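Local coordinates for GCN5-related N-acetyltransferase (Anabaena variabilis, PDB 2OZG), which binds coenzyme A and probably transfers an acetyl group from acetyl-CoA to an amino group, perhaps on an aminoglycoside, as a GNAT-family acetyltransferase, at residues A241-W246 and T270-E275; Q148-S153 and F245-A250. One frame throughout, in Å; residues are numbered along the deposited sequence.

How the contacts relate
Both contacts are built on helix 239-250, and their centres lie only about 7 Å apart. Along the chain the loop residues 148-153 come first, between strands 132-143 and 156-158; the helix follows, and residues 270-275, between strands 258-263 and 279-290, come last. Contact 1 uses the first half of the helix and contact 2 the second, with Phe245 and Trp246 common to both. The two loops also meet each other, the CD1 of Ile149 lying 3.4 Å from the O of Leu272. One helix in the second GNAT-family region thus gathers loops distant in sequence, near where neighbouring subunits and coenzyme A approach.

Contact 1: residues A241-W246 and T270-E275; sequences AVQSFW and TLLLPE
Leu272, Trp246 and Leu273 carry this contact, in which a short 3-10 turn and the residues after it lie against the first half of a helix. The CD2 methyl of Leu273 sits over the centre of the six-membered ring of Trp246, 3.7 Å from the centroid and only 5° off the ring normal, a well-centred CH-pi contact. The CD2 of Phe245 lies toward the rim of the opposite face, so the indole is held between two apolar groups. With CG of Trp246 anti to its carbonyl carbon (chi1 -78°), the ring reaches across to the loop, where its NE1 is hydrogen-bonded to the backbone O of Leu269. At the ring edge, the N of Thr270 comes within 4.3 Å of CZ2 of Trp246. Putting an alanine in place of Trp246 would probably open a gap beneath the Leu273 methyl and leave the Leu269 carbonyl without its indole donor.

Leu272 presses its CD1 to 3.3 Å from CG1 of Val242, tighter than usual for two carbons, while NE2 of Gln243 lies 3.4 Å from the same methyl. A compact branched valine suits this buried place; the glutamine, partly exposed like Leu272, bends at chi2 to bring its amide there. Within the fold, Val242 and Phe245 touch strand 227-236, and Trp246 meets Trp261 of strand 258-263 edge-to-face. NH1 of Arg127 of a second subunit donates a hydrogen bond to the O of Leu273, placing the contact between these strands and a subunit interface.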
ATOM      1  N   ALA A 241      38.724  -4.142   5.836  1.00 34.48           N
ATOM      2  CA  ALA A 241      37.877  -2.943   5.712  1.00 35.31           C
ATOM      3  C   ALA A 241      36.456  -3.365   5.419  1.00 35.14           C
ATOM      4  O   ALA A 241      35.540  -2.768   5.955  1.00 33.26           O
ATOM      5  CB  ALA A 241      38.394  -1.985   4.658  1.00 35.74           C
ATOM      6  N   VAL A 242      36.275  -4.402   4.594  1.00 36.30           N
ATOM      7  CA  VAL A 242      34.932  -4.898   4.286  1.00 38.18           C
ATOM      8  C   VAL A 242      34.240  -5.457   5.524  1.00 37.69           C
ATOM      9  O   VAL A 242      33.105  -5.084   5.793  1.00 37.20           O
ATOM     10  CB  VAL A 242      34.854  -5.926   3.119  1.00 39.72           C
ATOM     11  CG1 VAL A 242      33.400  -6.327   2.876  1.00 44.04           C
ATOM     12  CG2 VAL A 242      35.438  -5.370   1.830  1.00 40.05           C
ATOM     13  N   GLN A 243      34.918  -6.303   6.299  1.00 38.95           N
ATOM     14  CA  GLN A 243      34.324  -6.855   7.543  1.00 38.12           C
ATOM     15  C   GLN A 243      33.958  -5.758   8.534  1.00 38.49           C
ATOM     16  O   GLN A 243      32.925  -5.806   9.230  1.00 36.22           O
ATOM     17  CB  GLN A 243      35.277  -7.827   8.227  1.00 40.37           C
ATOM     18  CG  GLN A 243      35.597  -9.082   7.440  1.00 39.77           C
ATOM     19  CD  GLN A 243      34.370 -10.007   7.108  1.00 62.61           C
ATOM     20  OE1 GLN A 243      33.292  -9.881   7.696  1.00 61.10           O
ATOM     21  NE2 GLN A 243      34.574 -10.962   6.175  1.00 59.88           N
ATOM     22  N   SER A 244      34.817  -4.762   8.590  1.00 34.97           N
ATOM     23  CA  SER A 244      34.662  -3.622   9.486  1.00 34.85           C
ATOM     24  C   SER A 244      33.480  -2.749   9.077  1.00 34.85           C
ATOM     25  O   SER A 244      32.715  -2.283   9.893  1.00 32.42           O
ATOM     26  CB  SER A 244      35.993  -2.867   9.562  1.00 38.05           C
ATOM     27  OG  SER A 244      37.008  -3.652  10.246  1.00 38.67           O
ATOM     28  N   PHE A 245      33.296  -2.599   7.773  1.00 36.07           N
ATOM     29  CA  PHE A 245      32.174  -1.886   7.211  1.00 38.11           C
ATOM     30  C   PHE A 245      30.851  -2.516   7.635  1.00 36.34           C
ATOM     31  O   PHE A 245      29.986  -1.862   8.208  1.00 36.08           O
ATOM     32  CB  PHE A 245      32.369  -1.971   5.696  1.00 38.53           C
ATOM     33  CG  PHE A 245      31.248  -1.435   4.854  1.00 41.63           C
ATOM     34  CD1 PHE A 245      31.232  -0.103   4.451  1.00 39.28           C
ATOM     35  CD2 PHE A 245      30.278  -2.304   4.316  1.00 30.94           C
ATOM     36  CE1 PHE A 245      30.198   0.375   3.570  1.00 36.91           C
ATOM     37  CE2 PHE A 245      29.258  -1.835   3.502  1.00 38.70           C
ATOM     38  CZ  PHE A 245      29.242  -0.485   3.102  1.00 40.67           C
ATOM     39  N   TRP A 246      30.714  -3.803   7.360  1.00 36.63           N
ATOM     40  CA  TRP A 246      29.512  -4.519   7.692  1.00 33.88           C
ATOM     41  C   TRP A 246      29.290  -4.559   9.167  1.00 30.56           C
ATOM     42  O   TRP A 246      28.166  -4.458   9.573  1.00 35.92           O
ATOM     43  CB  TRP A 246      29.507  -5.953   7.170  1.00 37.54           C
ATOM     44  CG  TRP A 246      29.189  -6.086   5.695  1.00 39.27           C
ATOM     45  CD1 TRP A 246      29.961  -6.684   4.752  1.00 37.76           C
ATOM     46  CD2 TRP A 246      28.019  -5.603   5.010  1.00 37.04           C
ATOM     47  NE1 TRP A 246      29.356  -6.605   3.493  1.00 36.02           N
ATOM     48  CE2 TRP A 246      28.170  -5.930   3.636  1.00 38.67           C
ATOM     49  CE3 TRP A 246      26.888  -4.884   5.408  1.00 43.10           C
ATOM     50  CZ2 TRP A 246      27.222  -5.598   2.694  1.00 34.78           C
ATOM     51  CZ3 TRP A 246      25.916  -4.556   4.435  1.00 35.84           C
ATOM     52  CH2 TRP A 246      26.098  -4.891   3.120  1.00 39.93           C
ATOM     53  N   THR A 270      27.893  -8.014  -0.751  1.00 35.88           N
ATOM     54  CA  THR A 270      26.853  -8.953  -0.307  1.00 34.58           C
ATOM     55  C   THR A 270      27.375 -10.399  -0.265  1.00 33.84           C
ATOM     56  O   THR A 270      26.737 -11.281   0.301  1.00 35.56           O
ATOM     57  CB  THR A 270      25.602  -8.844  -1.188  1.00 35.04           C
ATOM     58  OG1 THR A 270      25.963  -8.875  -2.564  1.00 34.37           O
ATOM     59  CG2 THR A 270      24.852  -7.536  -0.906  1.00 39.61           C
ATOM     60  N   LEU A 271      28.555 -10.631  -0.819  1.00 31.11           N
ATOM     61  CA  LEU A 271      29.124 -11.984  -0.784  1.00 32.33           C
ATOM     62  C   LEU A 271      29.403 -12.378   0.673  1.00 32.81           C
ATOM     63  O   LEU A 271      29.276 -13.540   1.053  1.00 31.25           O
ATOM     64  CB  LEU A 271      30.403 -12.066  -1.648  1.00 31.93           C
ATOM     65  CG  LEU A 271      31.166 -13.400  -1.602  1.00 32.20           C
ATOM     66  CD1 LEU A 271      30.296 -14.522  -2.091  1.00 32.17           C
ATOM     67  CD2 LEU A 271      32.409 -13.302  -2.404  1.00 33.24           C
ATOM     68  N   LEU A 272      29.749 -11.387   1.498  1.00 32.36           N
ATOM     69  CA  LEU A 272      30.063 -11.640   2.876  1.00 35.15           C
ATOM     70  C   LEU A 272      28.885 -11.779   3.854  1.00 36.94           C
ATOM     71  O   LEU A 272      29.095 -12.129   4.986  1.00 35.18           O
ATOM     72  CB  LEU A 272      31.030 -10.576   3.374  1.00 39.14           C
ATOM     73  CG  LEU A 272      32.372 -10.500   2.630  1.00 39.67           C
ATOM     74  CD1 LEU A 272      33.273  -9.550   3.362  1.00 57.21           C
ATOM     75  CD2 LEU A 272      33.030 -11.870   2.553  1.00 47.67           C
ATOM     76  N   LEU A 273      27.665 -11.481   3.422  1.00 39.68           N
ATOM     77  CA  LEU A 273      26.467 -11.627   4.278  1.00 34.22           C
ATOM     78  C   LEU A 273      26.071 -13.098   4.461  1.00 34.64           C
ATOM     79  O   LEU A 273      26.299 -13.938   3.573  1.00 34.29           O
ATOM     80  CB  LEU A 273      25.307 -10.892   3.627  1.00 35.73           C
ATOM     81  CG  LEU A 273      25.448  -9.379   3.311  1.00 40.51           C
ATOM     82  CD1 LEU A 273      24.246  -8.871   2.459  1.00 42.14           C
ATOM     83  CD2 LEU A 273      25.548  -8.570   4.555  1.00 34.79           C
ATOM     84  N   PRO A 274      25.464 -13.430   5.607  1.00 34.14           N
ATOM     85  CA  PRO A 274      25.051 -14.794   5.826  1.00 34.93           C
ATOM     86  C   PRO A 274      23.910 -15.224   4.922  1.00 34.01           C
ATOM     87  O   PRO A 274      23.875 -16.381   4.536  1.00 32.14           O
ATOM     88  CB  PRO A 274      24.645 -14.829   7.295  1.00 32.60           C
ATOM     89  CG  PRO A 274      24.567 -13.474   7.729  1.00 35.53           C
ATOM     90  CD  PRO A 274      25.219 -12.587   6.795  1.00 35.26           C
ATOM     91  N   GLU A 275      23.018 -14.307   4.568  1.00 29.66           N
ATOM     92  CA  GLU A 275      21.912 -14.619   3.678  1.00 28.97           C
ATOM     93  C   GLU A 275      21.717 -13.564   2.617  1.00 30.53           C
ATOM     94  O   GLU A 275      22.258 -12.456   2.703  1.00 32.01           O
ATOM     95  CB  GLU A 275      20.647 -14.783   4.518  1.00 33.59           C
ATOM     96  CG  GLU A 275      20.741 -15.902   5.600  1.00 41.76           C
ATOM     97  CD  GLU A 275      20.873 -17.301   5.026  1.00 43.75           C
ATOM     98  OE1 GLU A 275      20.600 -17.454   3.817  1.00 30.94           O
ATOM     99  OE2 GLU A 275      21.231 -18.237   5.793  1.00 36.61           O
TER

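Contact 2: residues Q148-S153 and F245-A250; sequences QIQHAS and FWTFIA
A side-chain-to-backbone hydrogen bond ties an irregular loop to the surface of a helix here: the N of His151 donates to OG1 of Thr247 over 2.8 Å, with an angle of 160° at the hydrogen. The same hydroxyl is hydrogen-bonded to the O of Gln243 one turn earlier, so threonine can satisfy its own helix and the loop together. Its OG1 lies anti to the carbonyl carbon (chi1 -61°), which leaves CG2 anti to the backbone N, against the amide end of Gln150, 3.5 Å from its OE1. That amide oxygen has its hydrogen-bonding partner in ND2 of Asn251, just past the helix.

Ile149 turns its side chain toward the helix. Its CD1 lies 3.7 Å from CB of Trp246, near the root of the indole. The O of Ile149 accepts a CA-H...O contact from Thr247 at 3.5 Å, and the same oxygen is 3.4 Å from CB of Ala250. A side chain no larger than a methyl suits Ala250, close to that carbonyl; nearby, the CA atoms of Gln150 and Thr247 are 4.9 Å apart. Gln150 also packs on Gly93 of a third subunit, a residue that binds coenzyme A. The loop then folds through an inverse gamma turn at Ala152, an irregular connection that links strands 132-143 and 156-158 across helix 239-250 of a GNAT-family region.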
ATOM      1  N   GLN A 148      24.092  -9.237  10.621  1.00 41.55           N
ATOM      2  CA  GLN A 148      24.645 -10.202  11.539  1.00 45.08           C
ATOM      3  C   GLN A 148      26.121 -10.536  11.285  1.00 46.00           C
ATOM      4  O   GLN A 148      26.489 -11.690  11.094  1.00 43.23           O
ATOM      5  CB  GLN A 148      23.780 -11.475  11.508  1.00 41.78           C
ATOM      6  CG  GLN A 148      22.295 -11.246  11.875  1.00 48.11           C
ATOM      7  CD  GLN A 148      21.379 -12.400  11.431  1.00 51.28           C
ATOM      8  OE1 GLN A 148      21.857 -13.448  10.973  1.00 55.46           O
ATOM      9  NE2 GLN A 148      20.056 -12.210  11.575  1.00 54.92           N
ATOM     10  N   ILE A 149      26.943  -9.495  11.228  1.00 47.41           N
ATOM     11  CA  ILE A 149      28.391  -9.630  11.156  1.00 46.68           C
ATOM     12  C   ILE A 149      28.928  -8.816  12.318  1.00 49.15           C
ATOM     13  O   ILE A 149      28.514  -7.666  12.507  1.00 45.42           O
ATOM     14  CB  ILE A 149      29.002  -9.134   9.818  1.00 46.54           C
ATOM     15  CG1 ILE A 149      28.616 -10.105   8.695  1.00 43.71           C
ATOM     16  CG2 ILE A 149      30.570  -9.016   9.937  1.00 44.84           C
ATOM     17  CD1 ILE A 149      28.859  -9.622   7.326  1.00 50.14           C
ATOM     18  N   GLN A 150      29.761  -9.461  13.138  1.00 51.03           N
ATOM     19  CA  GLN A 150      30.490  -8.793  14.208  1.00 54.49           C
ATOM     20  C   GLN A 150      31.949  -9.263  14.086  1.00 56.34           C
ATOM     21  O   GLN A 150      32.395 -10.133  14.817  1.00 57.79           O
ATOM     22  CB  GLN A 150      29.909  -9.079  15.596  1.00 55.10           C
ATOM     23  CG  GLN A 150      30.706  -8.376  16.756  1.00 57.58           C
ATOM     24  CD  GLN A 150      30.709  -6.820  16.725  1.00 59.17           C
ATOM     25  OE1 GLN A 150      29.675  -6.175  16.506  1.00 55.53           O
ATOM     26  NE2 GLN A 150      31.870  -6.231  16.998  1.00 55.01           N
ATOM     27  N   HIS A 151      32.670  -8.683  13.131  1.00 56.89           N
ATOM     28  CA  HIS A 151      34.061  -9.051  12.847  1.00 58.71           C
ATOM     29  C   HIS A 151      34.804  -7.733  12.677  1.00 57.50           C
ATOM     30  O   HIS A 151      35.225  -7.366  11.562  1.00 56.57           O
ATOM     31  CB  HIS A 151      34.130  -9.889  11.559  1.00 59.78           C
ATOM     32  CG  HIS A 151      35.396 -10.679  11.407  1.00 67.95           C
ATOM     33  ND1 HIS A 151      36.647 -10.097  11.360  1.00 74.84           N
ATOM     34  CD2 HIS A 151      35.596 -12.008  11.249  1.00 73.74           C
ATOM     35  CE1 HIS A 151      37.566 -11.035  11.210  1.00 74.94           C
ATOM     36  NE2 HIS A 151      36.953 -12.205  11.135  1.00 79.70           N
ATOM     37  N   ALA A 152      34.941  -7.021  13.797  1.00 55.22           N
ATOM     38  CA  ALA A 152      35.543  -5.684  13.819  1.00 52.92           C
ATOM     39  C   ALA A 152      37.068  -5.740  13.786  1.00 48.62           C
ATOM     40  O   ALA A 152      37.728  -5.446  14.766  1.00 44.91           O
ATOM     41  CB  ALA A 152      35.079  -4.925  15.055  1.00 53.43           C
ATOM     42  N   SER A 153      37.600  -6.113  12.639  1.00 45.26           N
ATOM     43  CA  SER A 153      39.022  -6.206  12.424  1.00 47.05           C
ATOM     44  C   SER A 153      39.721  -4.854  12.637  1.00 44.58           C
ATOM     45  O   SER A 153      40.790  -4.781  13.219  1.00 49.72           O
ATOM     46  CB  SER A 153      39.238  -6.610  10.955  1.00 46.73           C
ATOM     47  OG  SER A 153      38.456  -7.727  10.594  1.00 56.76           O
ATOM     48  N   PHE A 245      33.296  -2.599   7.773  1.00 36.07           N
ATOM     49  CA  PHE A 245      32.174  -1.886   7.211  1.00 38.11           C
ATOM     50  C   PHE A 245      30.851  -2.516   7.635  1.00 36.34           C
ATOM     51  O   PHE A 245      29.986  -1.862   8.208  1.00 36.08           O
ATOM     52  CB  PHE A 245      32.369  -1.971   5.696  1.00 38.53           C
ATOM     53  CG  PHE A 245      31.248  -1.435   4.854  1.00 41.63           C
ATOM     54  CD1 PHE A 245      31.232  -0.103   4.451  1.00 39.28           C
ATOM     55  CD2 PHE A 245      30.278  -2.304   4.316  1.00 30.94           C
ATOM     56  CE1 PHE A 245      30.198   0.375   3.570  1.00 36.91           C
ATOM     57  CE2 PHE A 245      29.258  -1.835   3.502  1.00 38.70           C
ATOM     58  CZ  PHE A 245      29.242  -0.485   3.102  1.00 40.67           C
ATOM     59  N   TRP A 246      30.714  -3.803   7.360  1.00 36.63           N
ATOM     60  CA  TRP A 246      29.512  -4.519   7.692  1.00 33.88           C
ATOM     61  C   TRP A 246      29.290  -4.559   9.167  1.00 30.56           C
ATOM     62  O   TRP A 246      28.166  -4.458   9.573  1.00 35.92           O
ATOM     63  CB  TRP A 246      29.507  -5.953   7.170  1.00 37.54           C
ATOM     64  CG  TRP A 246      29.189  -6.086   5.695  1.00 39.27           C
ATOM     65  CD1 TRP A 246      29.961  -6.684   4.752  1.00 37.76           C
ATOM     66  CD2 TRP A 246      28.019  -5.603   5.010  1.00 37.04           C
ATOM     67  NE1 TRP A 246      29.356  -6.605   3.493  1.00 36.02           N
ATOM     68  CE2 TRP A 246      28.170  -5.930   3.636  1.00 38.67           C
ATOM     69  CE3 TRP A 246      26.888  -4.884   5.408  1.00 43.10           C
ATOM     70  CZ2 TRP A 246      27.222  -5.598   2.694  1.00 34.78           C
ATOM     71  CZ3 TRP A 246      25.916  -4.556   4.435  1.00 35.84           C
ATOM     72  CH2 TRP A 246      26.098  -4.891   3.120  1.00 39.93           C
ATOM     73  N   THR A 247      30.325  -4.815   9.968  1.00 29.25           N
ATOM     74  CA  THR A 247      30.183  -4.807  11.431  1.00 29.32           C
ATOM     75  C   THR A 247      29.635  -3.469  11.925  1.00 31.34           C
ATOM     76  O   THR A 247      28.708  -3.413  12.735  1.00 31.50           O
ATOM     77  CB  THR A 247      31.517  -5.091  12.149  1.00 29.41           C
ATOM     78  OG1 THR A 247      31.996  -6.379  11.773  1.00 35.86           O
ATOM     79  CG2 THR A 247      31.347  -5.078  13.647  1.00 34.50           C
ATOM     80  N   PHE A 248      30.184  -2.378  11.401  1.00 35.52           N
ATOM     81  CA  PHE A 248      29.766  -1.053  11.835  1.00 33.66           C
ATOM     82  C   PHE A 248      28.250  -0.842  11.534  1.00 37.15           C
ATOM     83  O   PHE A 248      27.443  -0.459  12.381  1.00 33.11           O
ATOM     84  CB  PHE A 248      30.679  -0.073  11.136  1.00 37.09           C
ATOM     85  CG  PHE A 248      30.359   1.399  11.382  1.00 33.96           C
ATOM     86  CD1 PHE A 248      30.732   2.009  12.545  1.00 35.51           C
ATOM     87  CD2 PHE A 248      29.714   2.142  10.413  1.00 32.27           C
ATOM     88  CE1 PHE A 248      30.453   3.367  12.775  1.00 36.50           C
ATOM     89  CE2 PHE A 248      29.406   3.502  10.642  1.00 35.79           C
ATOM     90  CZ  PHE A 248      29.796   4.104  11.821  1.00 31.57           C
ATOM     91  N   ILE A 249      27.867  -1.160  10.320  1.00 38.17           N
ATOM     92  CA  ILE A 249      26.505  -1.051   9.882  1.00 37.15           C
ATOM     93  C   ILE A 249      25.583  -1.976  10.672  1.00 34.86           C
ATOM     94  O   ILE A 249      24.518  -1.544  11.072  1.00 33.05           O
ATOM     95  CB  ILE A 249      26.421  -1.351   8.404  1.00 37.94           C
ATOM     96  CG1 ILE A 249      27.206  -0.294   7.634  1.00 44.03           C
ATOM     97  CG2 ILE A 249      25.008  -1.347   7.936  1.00 41.32           C
ATOM     98  CD1 ILE A 249      27.406  -0.687   6.170  1.00 48.36           C
ATOM     99  N   ALA A 250      25.993  -3.231  10.890  1.00 33.20           N
ATOM    100  CA  ALA A 250      25.188  -4.206  11.681  1.00 35.11           C
ATOM    101  C   ALA A 250      24.972  -3.639  13.059  1.00 33.28           C
ATOM    102  O   ALA A 250      23.941  -3.866  13.681  1.00 32.27           O
ATOM    103  CB  ALA A 250      25.905  -5.535  11.816  1.00 33.58           C
TER